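Local structure of putative oxidoreductase (2ISM) at residues Trp34-Ala37 against Gly43-Ile46; Asp125-Arg130 against Leu148-Gly153; Ala65-Tyr70 against Gly117-Val122. The protein is a putative oxidoreductase with a six-bladed beta-propeller fold and a bound calcium ion. All blocks are in the same frame, centred on the assembly; numbering follows the deposited sequence.

Contact 1: Trp34-Ala37 against Gly43-Ile46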
# COMPACT_ATOMS: atom_id res chain seq x y z
N TRP B 34 2.60 -4.64 23.20
CA TRP B 34 3.72 -5.33 22.57
C TRP B 34 3.45 -5.97 21.22
O TRP B 34 4.33 -5.99 20.36
CB TRP B 34 4.23 -6.40 23.53
CG TRP B 34 5.72 -6.47 23.65
CD1 TRP B 34 6.51 -5.77 24.53
CD2 TRP B 34 6.60 -7.29 22.88
NE1 TRP B 34 7.83 -6.11 24.35
CE2 TRP B 34 7.91 -7.04 23.34
CE3 TRP B 34 6.41 -8.21 21.84
CZ2 TRP B 34 9.03 -7.69 22.80
CZ3 TRP B 34 7.52 -8.86 21.30
CH2 TRP B 34 8.82 -8.59 21.79
N ALA B 35 2.25 -6.51 21.05
CA ALA B 35 1.88 -7.19 19.81
C ALA B 35 0.39 -7.09 19.53
O ALA B 35 -0.42 -6.91 20.44
CB ALA B 35 2.28 -8.66 19.89
N LEU B 36 0.04 -7.20 18.25
CA LEU B 36 -1.34 -7.14 17.79
C LEU B 36 -1.71 -8.41 17.05
O LEU B 36 -0.85 -9.04 16.42
CB LEU B 36 -1.54 -5.96 16.83
CG LEU B 36 -1.26 -4.55 17.35
CD1 LEU B 36 -1.43 -3.55 16.21
CD2 LEU B 36 -2.22 -4.24 18.49
N ALA B 37 -2.98 -8.79 17.13
CA ALA B 37 -3.51 -9.96 16.44
C ALA B 37 -4.87 -9.54 15.90
O ALA B 37 -5.69 -9.01 16.65
CB ALA B 37 -3.66 -11.13 17.40
N GLY B 43 -12.43 -8.06 15.20
CA GLY B 43 -11.86 -7.71 16.48
C GLY B 43 -10.34 -7.62 16.43
O GLY B 43 -9.72 -7.99 15.44
N MET B 44 -9.74 -7.14 17.51
CA MET B 44 -8.29 -7.01 17.57
C MET B 44 -7.77 -7.35 18.96
O MET B 44 -8.25 -6.81 19.95
CB MET B 44 -7.90 -5.57 17.21
CG MET B 44 -6.42 -5.33 17.06
SD MET B 44 -6.09 -3.58 16.70
CE MET B 44 -7.20 -3.33 15.33
N LEU B 45 -6.80 -8.26 19.03
CA LEU B 45 -6.21 -8.63 20.31
C LEU B 45 -4.95 -7.80 20.50
O LEU B 45 -4.15 -7.62 19.58
CB LEU B 45 -5.89 -10.13 20.34
CG LEU B 45 -7.08 -11.08 20.23
CD1 LEU B 45 -6.60 -12.52 20.27
CD2 LEU B 45 -8.06 -10.81 21.36
N ILE B 46 -4.77 -7.29 21.71
CA ILE B 46 -3.62 -6.46 22.04
C ILE B 46 -2.94 -7.01 23.27
O ILE B 46 -3.56 -7.12 24.33
CB ILE B 46 -4.06 -5.02 22.36
CG1 ILE B 46 -4.97 -4.48 21.25
CG2 ILE B 46 -2.83 -4.13 22.53
CD1 ILE B 46 -5.68 -3.18 21.63
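Ala37 and Leu45 face each other as an antiparallel hydrogen-bonded pair, and the contact is tightest here. Leu45 N donates to Ala37 O at 2.7 Å, in the carbonyl plane and close to straight, with 164° at the hydrogen. The return bond from Ala37 N to Leu45 O, at 3.0 Å, comes in tilted 17° from the carbonyl plane. Each of these oxygens also takes a CA-H...O contact: Met44 CA lies 3.4 Å from Ala37 O, and Leu36 CA sits in the same way against Leu45 O. On the face that carries Ala37 and Leu45, the two CB atoms pack at 3.8 Å, and Leu45 goes on to touch Leu80 and Leu82 of strand 77-82.

The face bearing Leu36 and Ile46 is packed by branches instead. These side chains run side by side and point the same way, with Leu36 CD2 3.9 Å from Ile46 CG1. Met44 makes the looser part: its CG lies 3.8 Å from Ala37 O, its chain bends at chi3, and SD stays 4.3 Å from Leu36 CD2, while Tyr329 packs on both Leu36 and Met44. No solvent side relieves this packing, since every touching residue is buried. The arrangement is a beta hairpin, formed by the first two strands of a four-stranded propeller blade.

Contact 2: Asp125-Arg130 against Leu148-Gly153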
# COMPACT_ATOMS: atom_id res chain seq x y z
N ASP B 125 8.74 -24.55 26.65
CA ASP B 125 9.14 -24.01 27.94
C ASP B 125 10.67 -24.00 28.09
O ASP B 125 11.37 -24.71 27.37
CB ASP B 125 8.53 -24.88 29.06
CG ASP B 125 8.32 -24.12 30.35
OD1 ASP B 125 8.71 -22.93 30.41
OD2 ASP B 125 7.78 -24.70 31.32
N GLY B 126 11.17 -23.19 29.01
CA GLY B 126 12.61 -23.17 29.24
C GLY B 126 13.47 -22.19 28.48
O GLY B 126 14.69 -22.32 28.48
N ILE B 127 12.87 -21.21 27.81
CA ILE B 127 13.66 -20.23 27.10
C ILE B 127 14.32 -19.38 28.19
O ILE B 127 13.67 -19.03 29.18
CB ILE B 127 12.78 -19.33 26.20
CG1 ILE B 127 12.08 -20.19 25.15
CG2 ILE B 127 13.65 -18.26 25.54
CD1 ILE B 127 11.04 -19.44 24.33
N PRO B 128 15.61 -19.05 28.03
CA PRO B 128 16.30 -18.25 29.04
C PRO B 128 15.62 -16.95 29.48
O PRO B 128 15.00 -16.24 28.68
CB PRO B 128 17.66 -17.98 28.39
CG PRO B 128 17.89 -19.21 27.57
CD PRO B 128 16.53 -19.45 26.95
N ALA B 129 15.76 -16.66 30.77
CA ALA B 129 15.25 -15.44 31.38
C ALA B 129 16.10 -15.26 32.63
O ALA B 129 16.57 -16.23 33.21
CB ALA B 129 13.78 -15.60 31.77
N ARG B 130 16.31 -14.01 33.04
CA ARG B 130 17.10 -13.73 34.24
C ARG B 130 16.36 -12.72 35.10
O ARG B 130 15.48 -12.01 34.60
CB ARG B 130 18.50 -13.21 33.86
CG ARG B 130 19.43 -14.30 33.30
CD ARG B 130 19.59 -15.45 34.30
NE ARG B 130 20.41 -16.54 33.78
CZ ARG B 130 20.48 -17.75 34.35
NH1 ARG B 130 19.78 -18.01 35.45
NH2 ARG B 130 21.26 -18.69 33.83
N LEU B 148 5.70 -21.89 13.31
CA LEU B 148 5.81 -20.86 14.34
C LEU B 148 7.25 -20.41 14.56
O LEU B 148 8.11 -21.21 14.95
CB LEU B 148 5.24 -21.39 15.66
CG LEU B 148 5.39 -20.45 16.87
CD1 LEU B 148 4.70 -19.13 16.60
CD2 LEU B 148 4.81 -21.12 18.11
N TYR B 149 7.51 -19.13 14.31
CA TYR B 149 8.84 -18.56 14.49
C TYR B 149 8.86 -17.79 15.80
O TYR B 149 7.93 -17.05 16.11
CB TYR B 149 9.18 -17.64 13.32
CG TYR B 149 9.43 -18.38 12.03
CD1 TYR B 149 10.72 -18.49 11.51
CD2 TYR B 149 8.38 -18.98 11.32
CE1 TYR B 149 10.96 -19.17 10.31
CE2 TYR B 149 8.62 -19.66 10.12
CZ TYR B 149 9.91 -19.75 9.62
OH TYR B 149 10.15 -20.40 8.43
N VAL B 150 9.94 -17.97 16.56
CA VAL B 150 10.09 -17.34 17.88
C VAL B 150 11.46 -16.69 18.05
O VAL B 150 12.48 -17.34 17.84
CB VAL B 150 9.95 -18.40 18.99
CG1 VAL B 150 9.93 -17.74 20.36
CG2 VAL B 150 8.69 -19.24 18.75
N THR B 151 11.49 -15.41 18.44
CA THR B 151 12.78 -14.75 18.66
C THR B 151 13.07 -14.79 20.16
O THR B 151 12.15 -14.70 20.98
CB THR B 151 12.79 -13.27 18.18
OG1 THR B 151 11.98 -12.46 19.03
CG2 THR B 151 12.28 -13.17 16.75
N THR B 152 14.34 -14.96 20.52
CA THR B 152 14.73 -15.00 21.93
C THR B 152 16.00 -14.19 22.15
O THR B 152 16.83 -14.05 21.24
CB THR B 152 15.01 -16.45 22.40
OG1 THR B 152 16.22 -16.93 21.79
CG2 THR B 152 13.86 -17.37 22.03
N GLY B 153 16.15 -13.65 23.35
CA GLY B 153 17.33 -12.86 23.67
C GLY B 153 18.32 -13.72 24.43
O GLY B 153 17.96 -14.82 24.87
O HOH W 1 15.44 -15.19 25.90
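At the seam between two consecutive propeller blades, Ile127, near the end of the last strand of one, packs on Thr152, just past the second strand of the next. The closest approach is methyl to methyl, Ile127 CG2 to Thr152 CG2 at 3.6 Å, the two side chains crossing at a slant. Ile127 CD1 reaches the same threonine methyl at 4.2 Å and, more loosely, Val150 CG1 at 4.5 Å.

Thr152 is turned by its chi1 of 70° so that CG2 lies beside its own backbone N, anti to the carbonyl carbon. Its hydroxyl is held within its own blade, by Leu167 O and Lys170 N, leaving the methyl to meet the isoleucine. Such sheet-against-sheet apolar packing is how neighbouring blades of a beta-propeller adhere, and here Tyr95 of strand 92-98 adds to it by touching both Ile127 and Val150.

No hydrogen bond runs directly between the two segments, but one water bridges them: it donates to Pro128 O at 3.0 Å and to Gly153 O at 2.7 Å. Further back along the strand, Gly126 N meets Asp125 OD1 at 2.8 Å from above the carboxylate plane, and Arg104 forms a salt bridge to that same oxygen.

Contact 3: Ala65-Tyr70 against Gly117-Val122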
# COMPACT_ATOMS: atom_id res chain seq x y z
N ALA B 65 -7.97 -11.99 28.18
CA ALA B 65 -7.35 -12.91 29.11
C ALA B 65 -6.33 -12.21 29.98
O ALA B 65 -5.78 -11.17 29.61
CB ALA B 65 -6.68 -14.05 28.36
N GLU B 66 -6.10 -12.76 31.16
CA GLU B 66 -5.11 -12.20 32.05
C GLU B 66 -4.15 -13.35 32.35
O GLU B 66 -4.58 -14.43 32.74
CB GLU B 66 -5.75 -11.70 33.34
CG GLU B 66 -4.83 -10.82 34.17
CD GLU B 66 -5.57 -10.05 35.24
OE1 GLU B 66 -6.53 -9.33 34.89
OE2 GLU B 66 -5.19 -10.15 36.43
N LEU B 67 -2.86 -13.11 32.14
CA LEU B 67 -1.85 -14.13 32.38
C LEU B 67 -0.83 -13.65 33.40
O LEU B 67 -0.44 -12.49 33.40
CB LEU B 67 -1.14 -14.49 31.07
CG LEU B 67 -1.98 -15.05 29.93
CD1 LEU B 67 -1.15 -15.12 28.66
CD2 LEU B 67 -2.50 -16.43 30.30
N SER B 68 -0.42 -14.56 34.28
CA SER B 68 0.59 -14.24 35.28
C SER B 68 1.91 -14.14 34.53
O SER B 68 2.27 -15.03 33.77
CB SER B 68 0.67 -15.36 36.32
OG SER B 68 1.81 -15.19 37.16
N VAL B 69 2.62 -13.03 34.72
CA VAL B 69 3.90 -12.86 34.05
C VAL B 69 4.87 -12.17 34.99
O VAL B 69 4.47 -11.60 36.01
CB VAL B 69 3.78 -12.01 32.76
CG1 VAL B 69 2.77 -12.64 31.80
CG2 VAL B 69 3.37 -10.59 33.11
N TYR B 70 6.15 -12.25 34.64
CA TYR B 70 7.22 -11.63 35.40
C TYR B 70 7.50 -10.32 34.68
O TYR B 70 8.23 -10.29 33.69
CB TYR B 70 8.48 -12.50 35.34
CG TYR B 70 9.64 -11.98 36.14
CD1 TYR B 70 9.62 -11.98 37.53
CD2 TYR B 70 10.80 -11.51 35.50
CE1 TYR B 70 10.71 -11.54 38.28
CE2 TYR B 70 11.90 -11.07 36.24
CZ TYR B 70 11.84 -11.10 37.63
OH TYR B 70 12.93 -10.70 38.37
N GLY B 117 -10.29 -15.87 26.35
CA GLY B 117 -9.38 -16.96 26.09
C GLY B 117 -8.92 -17.51 27.42
O GLY B 117 -8.88 -16.78 28.41
N VAL B 118 -8.59 -18.80 27.45
CA VAL B 118 -8.11 -19.43 28.68
C VAL B 118 -6.91 -20.30 28.37
O VAL B 118 -6.87 -20.97 27.34
CB VAL B 118 -9.21 -20.30 29.35
CG1 VAL B 118 -10.34 -19.42 29.87
CG2 VAL B 118 -9.75 -21.33 28.38
N LEU B 119 -5.93 -20.27 29.26
CA LEU B 119 -4.71 -21.05 29.10
C LEU B 119 -5.03 -22.49 28.71
O LEU B 119 -5.83 -23.16 29.36
CB LEU B 119 -3.91 -21.05 30.40
CG LEU B 119 -2.44 -20.61 30.33
CD1 LEU B 119 -1.77 -20.95 31.66
CD2 LEU B 119 -1.72 -21.29 29.19
N ASP B 120 -4.40 -22.95 27.63
CA ASP B 120 -4.60 -24.32 27.18
C ASP B 120 -3.39 -25.13 27.63
O ASP B 120 -3.54 -26.08 28.40
CB ASP B 120 -4.72 -24.36 25.65
CG ASP B 120 -4.78 -25.77 25.11
OD1 ASP B 120 -5.60 -26.57 25.61
OD2 ASP B 120 -4.00 -26.09 24.18
N ARG B 121 -2.21 -24.75 27.17
CA ARG B 121 -0.99 -25.45 27.57
C ARG B 121 0.27 -24.72 27.12
O ARG B 121 0.22 -23.81 26.29
CB ARG B 121 -0.98 -26.87 27.00
CG ARG B 121 -0.60 -26.96 25.53
CD ARG B 121 -0.28 -28.40 25.16
NE ARG B 121 0.76 -28.50 24.15
CZ ARG B 121 0.55 -28.49 22.84
NH1 ARG B 121 -0.69 -28.39 22.37
NH2 ARG B 121 1.56 -28.58 22.00
N VAL B 122 1.41 -25.13 27.68
CA VAL B 122 2.69 -24.54 27.31
C VAL B 122 3.12 -25.25 26.03
O VAL B 122 3.04 -26.47 25.93
CB VAL B 122 3.74 -24.77 28.41
CG1 VAL B 122 5.08 -24.18 27.99
CG2 VAL B 122 3.27 -24.14 29.71
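Ala65 CB rests against the backbone of Gly117, 3.5 Å from Gly117 O. Two residues further along each segment the second touch is made by leucines: Leu67 CD2 lies 4.2 Å from Leu119 CG, with the two side chains angled across each other rather than aligned. Leu67 holds its CG anti to the carbonyl carbon (chi1 -61°), and although its CB does not head for the other segment, the end of the side chain comes nearer and makes the contact. No hydrogen bond joins the two segments themselves, and the backbones spread apart: the CA atoms of Ala65 and Gly117 are 5.4 Å apart, those of Leu67 and Leu119 already 8.2 Å. Leu119 is exposed and forms the solvent side of the contact, while Ala65, Gly117 and Leu67 are buried.

The next shell covers the leucines and Ala65. Leu110 of strand 104-112 touches all three, and Arg96 of strand 92-98 packs on both leucines. Each segment is also set by its own neighbours. Ala65 and Leu67 make backbone hydrogen bonds to Ile53 and Gly51, and Val118 bonds to Arg111, while Gly117 makes a backbone hydrogen bond across to Tyr64 of strand 60-66.

Farther out, Asp120 and Arg121 both face Arg109 in a classic beta bulge, and Asp120 OD2 forms a salt bridge to Arg109 NE. At the far end of the other segment, Tyr70 is held by its backbone to Thr97 and by its hydroxyl to Pro131 O. The whole is an inter-blade contact of a beta-propeller, in which the fourth strands of two successive four-stranded blades come together at their edges.

Followed from the N terminus, the three contacts come in series, and none nests in or crosses another. Contact 1 closes a short turn and stays within one blade. The chain then completes that blade and enters contact 3, whose long loop takes in the strands 77-82, 92-98 and 104-112 before returning on strand 117-127. That same strand leads on into contact 2, which closes over the start of the following blade. Contacts 1 and 3 share a sheet without touching, their centres about 15 Å apart. Contacts 2 and 3 do meet, Arg130 O lying 4.0 Å from Tyr70 CE2. Contact 3 ties the blade of contact 1 to the next, and contact 2 ties that one to a third.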